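Local structure of geranylgeranyl pyrophosphate synthetase (Pyrococcus horikoshii, 1WY0) at residues F52-T56 / A68-A72; A121-V125 / L139-V143; A202-W206 / L330-A334; T56-A60 / A326-L330. The protein probably condenses isopentenyl diphosphate with an allylic diphosphate to make geranylgeranyl diphosphate, as an all-alpha polyprenyl synthetase. All blocks are in the same frame, centred on the assembly; numbering follows the deposited sequence.

Contact 1: residues F52-T56 / A68-A72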
loop_
_atom_site.group_PDB
_atom_site.type_symbol
_atom_site.label_atom_id
_atom_site.label_comp_id
_atom_site.label_asym_id
_atom_site.label_seq_id
_atom_site.Cartn_x
_atom_site.Cartn_y
_atom_site.Cartn_z
ATOM N N PHE A 52 -21.736 1.885 3.755
ATOM C CA PHE A 52 -23.104 2.255 4.100
ATOM C C PHE A 52 -23.133 3.676 4.644
ATOM O O PHE A 52 -24.038 4.448 4.344
ATOM C CB PHE A 52 -23.680 1.303 5.158
ATOM C CG PHE A 52 -25.122 1.582 5.505
ATOM C CD1 PHE A 52 -26.139 1.302 4.600
ATOM C CD2 PHE A 52 -25.461 2.138 6.734
ATOM C CE1 PHE A 52 -27.470 1.569 4.914
ATOM C CE2 PHE A 52 -26.789 2.409 7.059
ATOM C CZ PHE A 52 -27.796 2.123 6.145
ATOM N N VAL A 53 -22.136 4.025 5.445
ATOM C CA VAL A 53 -22.077 5.359 6.011
ATOM C C VAL A 53 -21.861 6.367 4.898
ATOM O O VAL A 53 -22.362 7.492 4.957
ATOM C CB VAL A 53 -20.953 5.453 7.053
ATOM C CG1 VAL A 53 -20.746 6.898 7.498
ATOM C CG2 VAL A 53 -21.314 4.588 8.241
ATOM N N VAL A 54 -21.128 5.958 3.871
ATOM C CA VAL A 54 -20.868 6.838 2.746
ATOM C C VAL A 54 -22.180 7.183 2.035
ATOM O O VAL A 54 -22.607 8.337 2.026
ATOM C CB VAL A 54 -19.907 6.182 1.724
ATOM C CG1 VAL A 54 -19.694 7.114 0.549
ATOM C CG2 VAL A 54 -18.567 5.857 2.390
ATOM N N LEU A 55 -22.808 6.171 1.441
ATOM C CA LEU A 55 -24.062 6.351 0.713
ATOM C C LEU A 55 -25.159 6.957 1.583
ATOM O O LEU A 55 -25.931 7.784 1.115
ATOM C CB LEU A 55 -24.538 5.012 0.136
ATOM C CG LEU A 55 -23.515 4.287 -0.743
ATOM C CD1 LEU A 55 -24.107 2.991 -1.273
ATOM C CD2 LEU A 55 -23.093 5.189 -1.886
ATOM N N THR A 56 -25.229 6.547 2.843
ATOM C CA THR A 56 -26.244 7.078 3.742
ATOM C C THR A 56 -25.959 8.535 4.078
ATOM O O THR A 56 -26.886 9.321 4.276
ATOM C CB THR A 56 -26.327 6.275 5.059
ATOM O OG1 THR A 56 -26.608 4.902 4.766
ATOM C CG2 THR A 56 -27.440 6.818 5.942
ATOM N N ALA A 68 -22.112 8.164 -5.072
ATOM C CA ALA A 68 -21.067 7.918 -4.084
ATOM C C ALA A 68 -20.718 6.431 -3.968
ATOM O O ALA A 68 -20.226 5.956 -2.948
ATOM C CB ALA A 68 -21.561 8.437 -2.731
ATOM N N ILE A 69 -20.979 5.679 -5.053
ATOM C CA ILE A 69 -20.749 4.231 -4.994
ATOM C C ILE A 69 -19.260 3.871 -5.088
ATOM O O ILE A 69 -18.691 3.154 -4.272
ATOM C CB ILE A 69 -21.515 3.567 -6.142
ATOM C CG1 ILE A 69 -23.026 3.661 -5.909
ATOM C CG2 ILE A 69 -21.158 2.071 -6.199
ATOM C CD1 ILE A 69 -23.455 2.960 -4.615
ATOM N N TYR A 70 -18.547 4.351 -6.105
ATOM C CA TYR A 70 -17.128 4.024 -6.213
ATOM C C TYR A 70 -16.299 4.606 -5.069
ATOM O O TYR A 70 -15.328 3.994 -4.629
ATOM C CB TYR A 70 -16.564 4.465 -7.561
ATOM C CG TYR A 70 -16.775 3.441 -8.647
ATOM C CD1 TYR A 70 -17.859 3.526 -9.518
ATOM C CD2 TYR A 70 -15.885 2.380 -8.806
ATOM C CE1 TYR A 70 -18.047 2.585 -10.521
ATOM C CE2 TYR A 70 -16.065 1.433 -9.805
ATOM C CZ TYR A 70 -17.148 1.542 -10.664
ATOM O OH TYR A 70 -17.318 0.610 -11.665
ATOM N N PRO A 71 -16.650 5.809 -4.592
ATOM C CA PRO A 71 -15.881 6.382 -3.484
ATOM C C PRO A 71 -16.111 5.571 -2.211
ATOM O O PRO A 71 -15.242 5.499 -1.342
ATOM C CB PRO A 71 -16.441 7.798 -3.381
ATOM C CG PRO A 71 -16.716 8.123 -4.800
ATOM C CD PRO A 71 -17.389 6.868 -5.302
ATOM N N ALA A 72 -17.296 4.974 -2.100
ATOM C CA ALA A 72 -17.632 4.148 -0.945
ATOM C C ALA A 72 -16.861 2.841 -1.100
ATOM O O ALA A 72 -16.386 2.268 -0.124
ATOM C CB ALA A 72 -19.122 3.868 -0.905
#

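Contact 2: residues A121-V125 / L139-V143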
loop_
_atom_site.group_PDB
_atom_site.type_symbol
_atom_site.label_atom_id
_atom_site.label_comp_id
_atom_site.label_asym_id
_atom_site.label_seq_id
_atom_site.Cartn_x
_atom_site.Cartn_y
_atom_site.Cartn_z
ATOM N N ALA A 121 -8.364 0.740 -4.336
ATOM C CA ALA A 121 -9.164 1.771 -3.701
ATOM C C ALA A 121 -9.049 3.070 -4.503
ATOM O O ALA A 121 -10.035 3.782 -4.695
ATOM C CB ALA A 121 -8.693 1.990 -2.270
ATOM N N PHE A 122 -7.838 3.387 -4.953
ATOM C CA PHE A 122 -7.655 4.605 -5.726
ATOM C C PHE A 122 -8.110 4.408 -7.169
ATOM O O PHE A 122 -8.489 5.344 -7.861
ATOM C CB PHE A 122 -6.171 4.972 -5.693
ATOM C CG PHE A 122 -5.823 5.558 -4.358
ATOM C CD1 PHE A 122 -6.123 6.890 -4.093
ATOM C CD2 PHE A 122 -5.200 4.776 -3.399
ATOM C CE1 PHE A 122 -5.799 7.435 -2.859
ATOM C CE2 PHE A 122 -4.880 5.331 -2.163
ATOM C CZ PHE A 122 -5.178 6.661 -1.889
ATOM N N GLU A 123 -8.127 3.173 -7.664
ATOM C CA GLU A 123 -8.671 3.039 -8.985
ATOM C C GLU A 123 -10.161 3.224 -8.908
ATOM O O GLU A 123 -10.789 3.756 -9.815
ATOM C CB GLU A 123 -8.365 1.647 -9.507
ATOM C CG GLU A 123 -8.653 1.545 -10.999
ATOM C CD GLU A 123 -8.843 0.099 -11.387
ATOM O OE1 GLU A 123 -8.101 -0.739 -10.904
ATOM O OE2 GLU A 123 -9.719 -0.177 -12.202
ATOM N N ALA A 124 -10.747 2.877 -7.764
ATOM C CA ALA A 124 -12.170 3.111 -7.512
ATOM C C ALA A 124 -12.435 4.609 -7.396
ATOM O O ALA A 124 -13.444 5.104 -7.883
ATOM C CB ALA A 124 -12.602 2.409 -6.226
ATOM N N VAL A 125 -11.530 5.325 -6.739
ATOM C CA VAL A 125 -11.673 6.765 -6.586
ATOM C C VAL A 125 -11.669 7.442 -7.953
ATOM O O VAL A 125 -12.433 8.371 -8.192
ATOM C CB VAL A 125 -10.523 7.360 -5.752
ATOM C CG1 VAL A 125 -10.583 8.878 -5.784
ATOM C CG2 VAL A 125 -10.616 6.869 -4.321
ATOM N N LEU A 139 -10.523 12.694 -3.012
ATOM C CA LEU A 139 -9.227 12.033 -3.062
ATOM C C LEU A 139 -8.381 12.483 -1.882
ATOM O O LEU A 139 -7.692 11.673 -1.267
ATOM C CB LEU A 139 -8.499 12.377 -4.362
ATOM C CG LEU A 139 -7.033 11.940 -4.495
ATOM C CD1 LEU A 139 -6.939 10.432 -4.530
ATOM C CD2 LEU A 139 -6.438 12.526 -5.752
ATOM N N GLU A 140 -8.447 13.773 -1.562
ATOM C CA GLU A 140 -7.664 14.338 -0.471
ATOM C C GLU A 140 -8.133 13.954 0.929
ATOM O O GLU A 140 -7.348 13.976 1.880
ATOM C CB GLU A 140 -7.594 15.864 -0.607
ATOM C CG GLU A 140 -7.075 16.569 0.631
ATOM C CD GLU A 140 -6.663 18.011 0.370
ATOM O OE1 GLU A 140 -7.261 18.655 -0.525
ATOM O OE2 GLU A 140 -5.748 18.503 1.069
ATOM N N VAL A 141 -9.410 13.616 1.065
ATOM C CA VAL A 141 -9.941 13.201 2.355
ATOM C C VAL A 141 -9.498 11.760 2.590
ATOM O O VAL A 141 -9.110 11.376 3.691
ATOM C CB VAL A 141 -11.487 13.227 2.373
ATOM C CG1 VAL A 141 -12.002 12.333 3.490
ATOM C CG2 VAL A 141 -11.991 14.648 2.570
ATOM N N ILE A 142 -9.562 10.970 1.532
ATOM C CA ILE A 142 -9.192 9.571 1.605
ATOM C C ILE A 142 -7.695 9.422 1.834
ATOM O O ILE A 142 -7.264 8.553 2.571
ATOM C CB ILE A 142 -9.641 8.841 0.323
ATOM C CG1 ILE A 142 -11.180 8.760 0.307
ATOM C CG2 ILE A 142 -9.007 7.461 0.245
ATOM C CD1 ILE A 142 -11.783 8.090 -0.943
ATOM N N VAL A 143 -6.906 10.293 1.220
ATOM C CA VAL A 143 -5.470 10.240 1.390
ATOM C C VAL A 143 -5.076 10.592 2.821
ATOM O O VAL A 143 -4.261 9.902 3.433
ATOM C CB VAL A 143 -4.770 11.186 0.402
ATOM C CG1 VAL A 143 -3.422 11.619 0.948
ATOM C CG2 VAL A 143 -4.592 10.476 -0.934
#

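Contact 3: residues A202-W206 / L330-A334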
loop_
_atom_site.group_PDB
_atom_site.type_symbol
_atom_site.label_atom_id
_atom_site.label_comp_id
_atom_site.label_asym_id
_atom_site.label_seq_id
_atom_site.Cartn_x
_atom_site.Cartn_y
_atom_site.Cartn_z
ATOM N N ALA A 202 -20.469 18.290 10.684
ATOM C CA ALA A 202 -21.304 17.508 11.583
ATOM C C ALA A 202 -21.209 16.012 11.270
ATOM O O ALA A 202 -21.171 15.159 12.151
ATOM C CB ALA A 202 -22.745 17.991 11.413
ATOM N N LEU A 203 -21.170 15.687 9.982
ATOM C CA LEU A 203 -21.047 14.305 9.544
ATOM C C LEU A 203 -19.689 13.751 9.958
ATOM O O LEU A 203 -19.595 12.641 10.481
ATOM C CB LEU A 203 -21.203 14.215 8.025
ATOM C CG LEU A 203 -22.639 14.296 7.502
ATOM C CD1 LEU A 203 -22.640 14.375 5.981
ATOM C CD2 LEU A 203 -23.417 13.074 7.977
ATOM N N SER A 204 -18.646 14.545 9.727
ATOM C CA SER A 204 -17.279 14.176 10.071
ATOM C C SER A 204 -17.142 13.869 11.556
ATOM O O SER A 204 -16.533 12.869 11.933
ATOM C CB SER A 204 -16.323 15.313 9.714
ATOM O OG SER A 204 -16.541 15.777 8.394
ATOM N N SER A 205 -17.711 14.741 12.391
ATOM C CA SER A 205 -17.656 14.595 13.845
ATOM C C SER A 205 -18.374 13.337 14.315
ATOM O O SER A 205 -17.981 12.706 15.299
ATOM C CB SER A 205 -18.289 15.815 14.509
ATOM O OG SER A 205 -19.669 15.878 14.193
ATOM N N TRP A 206 -19.436 12.990 13.604
ATOM C CA TRP A 206 -20.199 11.778 13.889
ATOM C C TRP A 206 -19.416 10.514 13.522
ATOM O O TRP A 206 -19.444 9.506 14.214
ATOM C CB TRP A 206 -21.500 11.840 13.089
ATOM C CG TRP A 206 -22.290 10.609 13.296
ATOM C CD1 TRP A 206 -23.291 10.399 14.270
ATOM C CD2 TRP A 206 -22.233 9.403 12.496
ATOM N NE1 TRP A 206 -23.879 9.179 14.160
ATOM C CE2 TRP A 206 -23.201 8.511 13.021
ATOM C CE3 TRP A 206 -21.454 9.008 11.409
ATOM C CZ2 TRP A 206 -23.368 7.261 12.453
ATOM C CZ3 TRP A 206 -21.625 7.755 10.841
ATOM C CH2 TRP A 206 -22.583 6.875 11.372
ATOM N N LEU A 330 -28.379 6.628 10.424
ATOM C CA LEU A 330 -27.108 7.031 11.007
ATOM C C LEU A 330 -27.227 7.159 12.514
ATOM O O LEU A 330 -26.248 6.989 13.238
ATOM C CB LEU A 330 -26.631 8.362 10.417
ATOM C CG LEU A 330 -26.237 8.399 8.935
ATOM C CD1 LEU A 330 -25.684 9.777 8.598
ATOM C CD2 LEU A 330 -25.193 7.326 8.640
ATOM N N GLU A 331 -28.424 7.474 12.996
ATOM C CA GLU A 331 -28.625 7.598 14.431
ATOM C C GLU A 331 -28.820 6.214 15.023
ATOM O O GLU A 331 -28.315 5.913 16.104
ATOM C CB GLU A 331 -29.841 8.467 14.745
ATOM C CG GLU A 331 -29.541 9.956 14.779
ATOM C CD GLU A 331 -30.734 10.780 15.231
ATOM O OE1 GLU A 331 -31.876 10.277 15.140
ATOM O OE2 GLU A 331 -30.524 11.931 15.672
ATOM N N LEU A 332 -29.559 5.373 14.314
ATOM C CA LEU A 332 -29.794 4.021 14.787
ATOM C C LEU A 332 -28.482 3.233 14.836
ATOM O O LEU A 332 -28.182 2.584 15.837
ATOM C CB LEU A 332 -30.810 3.306 13.891
ATOM C CG LEU A 332 -32.280 3.698 14.089
ATOM C CD1 LEU A 332 -33.186 2.814 13.233
ATOM C CD2 LEU A 332 -32.643 3.541 15.558
ATOM N N LEU A 333 -27.708 3.302 13.758
ATOM C CA LEU A 333 -26.431 2.597 13.681
ATOM C C LEU A 333 -25.551 2.977 14.864
ATOM O O LEU A 333 -25.059 2.111 15.592
ATOM C CB LEU A 333 -25.722 2.946 12.373
ATOM C CG LEU A 333 -24.373 2.293 12.078
ATOM C CD1 LEU A 333 -24.518 0.776 11.951
ATOM C CD2 LEU A 333 -23.832 2.880 10.787
ATOM N N ALA A 334 -25.370 4.278 15.066
ATOM C CA ALA A 334 -24.550 4.751 16.167
ATOM C C ALA A 334 -25.065 4.212 17.490
ATOM O O ALA A 334 -24.282 3.844 18.370
ATOM C CB ALA A 334 -24.541 6.270 16.198
#

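Contact 4: residues T56-A60 / A326-L330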
loop_
_atom_site.group_PDB
_atom_site.type_symbol
_atom_site.label_atom_id
_atom_site.label_comp_id
_atom_site.label_asym_id
_atom_site.label_seq_id
_atom_site.Cartn_x
_atom_site.Cartn_y
_atom_site.Cartn_z
ATOM N N THR A 56 -25.229 6.547 2.843
ATOM C CA THR A 56 -26.244 7.078 3.742
ATOM C C THR A 56 -25.959 8.535 4.078
ATOM O O THR A 56 -26.886 9.321 4.276
ATOM C CB THR A 56 -26.327 6.275 5.059
ATOM O OG1 THR A 56 -26.608 4.902 4.766
ATOM C CG2 THR A 56 -27.440 6.818 5.942
ATOM N N SER A 57 -24.682 8.898 4.139
ATOM C CA SER A 57 -24.302 10.271 4.450
ATOM C C SER A 57 -24.608 11.208 3.297
ATOM O O SER A 57 -24.935 12.377 3.509
ATOM C CB SER A 57 -22.817 10.358 4.797
ATOM O OG SER A 57 -22.586 9.936 6.129
ATOM N N THR A 58 -24.502 10.696 2.077
ATOM C CA THR A 58 -24.821 11.514 0.913
ATOM C C THR A 58 -26.328 11.766 0.794
ATOM O O THR A 58 -26.792 12.608 0.036
ATOM C CB THR A 58 -24.313 10.791 -0.336
ATOM O OG1 THR A 58 -22.894 10.631 -0.239
ATOM C CG2 THR A 58 -24.632 11.612 -1.588
ATOM N N GLU A 59 -27.102 10.968 1.553
ATOM C CA GLU A 59 -28.553 11.131 1.520
ATOM C C GLU A 59 -29.039 12.059 2.635
ATOM O O GLU A 59 -30.117 12.638 2.582
ATOM C CB GLU A 59 -29.193 9.749 1.674
ATOM C CG GLU A 59 -30.721 9.804 1.607
ATOM C CD GLU A 59 -31.281 8.402 1.696
ATOM O OE1 GLU A 59 -32.490 8.259 1.821
ATOM O OE2 GLU A 59 -30.498 7.456 1.634
ATOM N N ALA A 60 -28.217 12.160 3.692
ATOM C CA ALA A 60 -28.594 13.009 4.812
ATOM C C ALA A 60 -28.312 14.481 4.514
ATOM O O ALA A 60 -28.594 15.373 5.302
ATOM C CB ALA A 60 -27.787 12.571 6.032
ATOM N N ALA A 326 -32.509 8.736 6.340
ATOM C CA ALA A 326 -31.070 8.563 6.237
ATOM C C ALA A 326 -30.379 8.992 7.529
ATOM O O ALA A 326 -29.722 8.204 8.199
ATOM C CB ALA A 326 -30.570 9.427 5.076
ATOM N N ARG A 327 -30.698 10.199 7.984
ATOM C CA ARG A 327 -30.256 10.620 9.303
ATOM C C ARG A 327 -30.719 9.617 10.344
ATOM O O ARG A 327 -30.028 9.366 11.331
ATOM C CB ARG A 327 -30.801 12.002 9.660
ATOM C CG ARG A 327 -30.284 12.482 11.004
ATOM C CD ARG A 327 -31.382 13.001 11.917
ATOM N NE ARG A 327 -31.572 14.438 11.771
ATOM C CZ ARG A 327 -32.283 15.188 12.607
ATOM N NH1 ARG A 327 -32.880 14.635 13.656
ATOM N NH2 ARG A 327 -32.388 16.493 12.397
ATOM N N MET A 328 -31.893 9.044 10.114
ATOM C CA MET A 328 -32.454 8.060 11.028
ATOM C C MET A 328 -31.512 6.861 11.160
ATOM O O MET A 328 -31.117 6.481 12.266
ATOM C CB MET A 328 -33.826 7.602 10.521
ATOM C CG MET A 328 -34.510 6.583 11.411
ATOM S SD MET A 328 -34.595 7.157 13.112
ATOM C CE MET A 328 -36.210 7.992 13.112
ATOM N N ASP A 329 -31.147 6.272 10.028
ATOM C CA ASP A 329 -30.257 5.122 10.044
ATOM C C ASP A 329 -28.915 5.442 10.699
ATOM O O ASP A 329 -28.376 4.629 11.448
ATOM C CB ASP A 329 -30.044 4.596 8.625
ATOM C CG ASP A 329 -31.324 4.067 8.002
ATOM O OD1 ASP A 329 -32.107 3.399 8.712
ATOM O OD2 ASP A 329 -31.544 4.307 6.799
ATOM N N LEU A 330 -28.379 6.628 10.424
ATOM C CA LEU A 330 -27.108 7.031 11.007
ATOM C C LEU A 330 -27.227 7.159 12.514
ATOM O O LEU A 330 -26.248 6.989 13.238
ATOM C CB LEU A 330 -26.631 8.362 10.417
ATOM C CG LEU A 330 -26.237 8.399 8.935
ATOM C CD1 LEU A 330 -25.684 9.777 8.598
ATOM C CD2 LEU A 330 -25.193 7.326 8.640
HETATM O O HOH W 1 -33.756 8.895 4.103
#

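Contact 1: residues F52-T56 / A68-A72
Two consecutive helices of the all-alpha polyprenyl synthetase fold meet here, helix 49-57 laying V54 and L55 against the opening turn of helix 69-90, where A68 stands at the N-cap position. The contact is apolar and buried. V54 faces helix 69-90: its CB lies 3.6 Å from A72 CB, and CG1, anti to the backbone N (chi1 178°), touches that methyl and also approaches A68, 4.0 Å from A68 CB. L55 works with both branches. CD2 drops onto the backbone of A68, 3.2 Å from A68 O, while also touching A68 CB at 3.7 Å. That oxygen is the one that accepts the backbone bond from A72 N, so the leucine methyl rests on the first turn of the helix. On the far side of helix 49-57, T56 OG1 sits over one face of the F52 ring and donates to F52 O at 2.6 Å; T56 N reaches the same oxygen from the opposite face of the carbonyl plane. S185 of helix 167-193 packs on V54 as well. Although I69 starts out away from helix 49-57, its chain bends back, and the two side chains meet tightly, L55 CD1 to I69 CD1 at 3.4 Å.

Contact 2: residues A121-V125 / L139-V143
F122 reaches L139 and V143 across an antiparallel helix pair of the all-alpha prenyltransferase fold, helices 107-126 and 132-159, whose short segments run at 162° with axes 11.3 Å apart. From CB, which leaves its helix at a slant, the ring is carried over by a chi1 of -76° that puts CG anti to the carbonyl carbon. CD1 comes first to L139 CD1, at 3.7 Å. CE1 is next, 3.6 Å from the same methyl, which lies at the ring edge, in its plane; CE1 also meets V143 CG2 at 3.8 Å. CZ is 4.0 Å from V143 CG2 and grazes I142 CG2. Thus one edge of the phenyl group spans successive turns of the partner helix. The ring stacks on F122 of the second subunit, which puts this pair at the dimer interface; F118 of its own chain meets it edge-to-face. Cutting the side chain back to an alanine would probably open a gap beside L139 CD1 and V143 CG2 and abolish the ring stack between the subunits. One turn on, V125 continues the seam: its CG1 approaches L139 CD1 at 4.2 Å, and it and I142 run past one another head to tail, V125 CG2 3.8 Å from I142 CD1.

Contact 3: residues A202-W206 / L330-A334
W206 turns its indole toward L330 and A334, joining helix 197-224 to helix 325-336, the latter close to the end of the chain, in this all-helical prenyltransferase fold. The two short segments run nearly parallel, at 18°, with axes 12.7 Å apart, and the large aromatic side chain spans the distance. With CG anti to the backbone N (chi1 178°) and the ring plane turned roughly square to the CA-CB-CG plane (chi2 92°), the indole extends straight across. Against it L330 crosses obliquely and touches at three points. Its CB lies over one ring face, displaced toward the rim, while its carbonyl oxygen lies at the ring edge, 3.0 Å from W206 CZ2. L330 CD2 reaches the far end of the six-membered ring, 3.8 Å from W206 CH2, where L333 CD2 also arrives near the ring plane. The pyrrole end is met by A334, whose CB is 3.6 Å from W206 NE1. That nitrogen has its hydrogen bond to N315 OD1, on helix 299-315, which anchors the ring's rotation, and V53 of helix 49-57 packs on the indole too. A leucine in its place would probably leave N315 OD1 without its indole donor and open a gap between the two helices over L330. L203, one turn earlier on the tryptophan's helix, stands at about a right angle to L330, and their methyls meet at 4.0 Å, L203 CD2 to L330 CD1.

Contact 4: residues T56-A60 / A326-L330
A326 and L330, a turn apart on helix 325-336, pack against the end of helix 49-57 and the residues that follow it, in a buried join between early and late parts of the all-alpha fold. The tight part is inside. T56 and L330 meet tip to tip, T56 CG2 to L330 CD2 at 3.5 Å, and the threonine methyl also lies 3.5 Å from A326 O. CG2 stands anti to the backbone N, which brings the methyl to this helix. S57 OG passes L330 CD1 more loosely, at 4.0 Å, and bonds to V53 O, while the buried D329 has its carboxylate paired with R10 in a salt bridge. A60 CB, also buried, stands 4.3 Å from A326 CB. The partly exposed E59 lies on the solvent side. Its extended chain is still close-packed on A326, with E59 CG 3.5 Å from A326 CB; the loose element is its end, where a water donates to E59 OE1 at 2.7 Å and accepts a weak bond from A326 N. Methyl contacts thus dominate the interior, where polar groups have partners such as V53 O and R10, whereas at the exposed edge a carboxylate reaches the backbone through water, a link likely to be more adaptable than the packing beneath it.

Contacts 1, 3 and 4 form one connected region. Helix 49-57 serves contacts 1 and 4, which share T56, and helix 325-336 serves contacts 3 and 4, which share L330; contacts 1 and 3 touch where V53 CG2 packs on L333 CD2. Contact 2 stands apart from 3 and 4, with nearest atoms about 7 Å and 11 Å away, but meets contact 1 where Y70 CB packs on A124 O. It alone of the four lies against the second subunit. All four are buried; only contact 4 has a partly exposed side, at E59, where water enters. Contact 1 is aliphatic packing that includes a backbone oxygen, contact 2 adds an aromatic ring, and contact 3 a tryptophan with an outside polar partner.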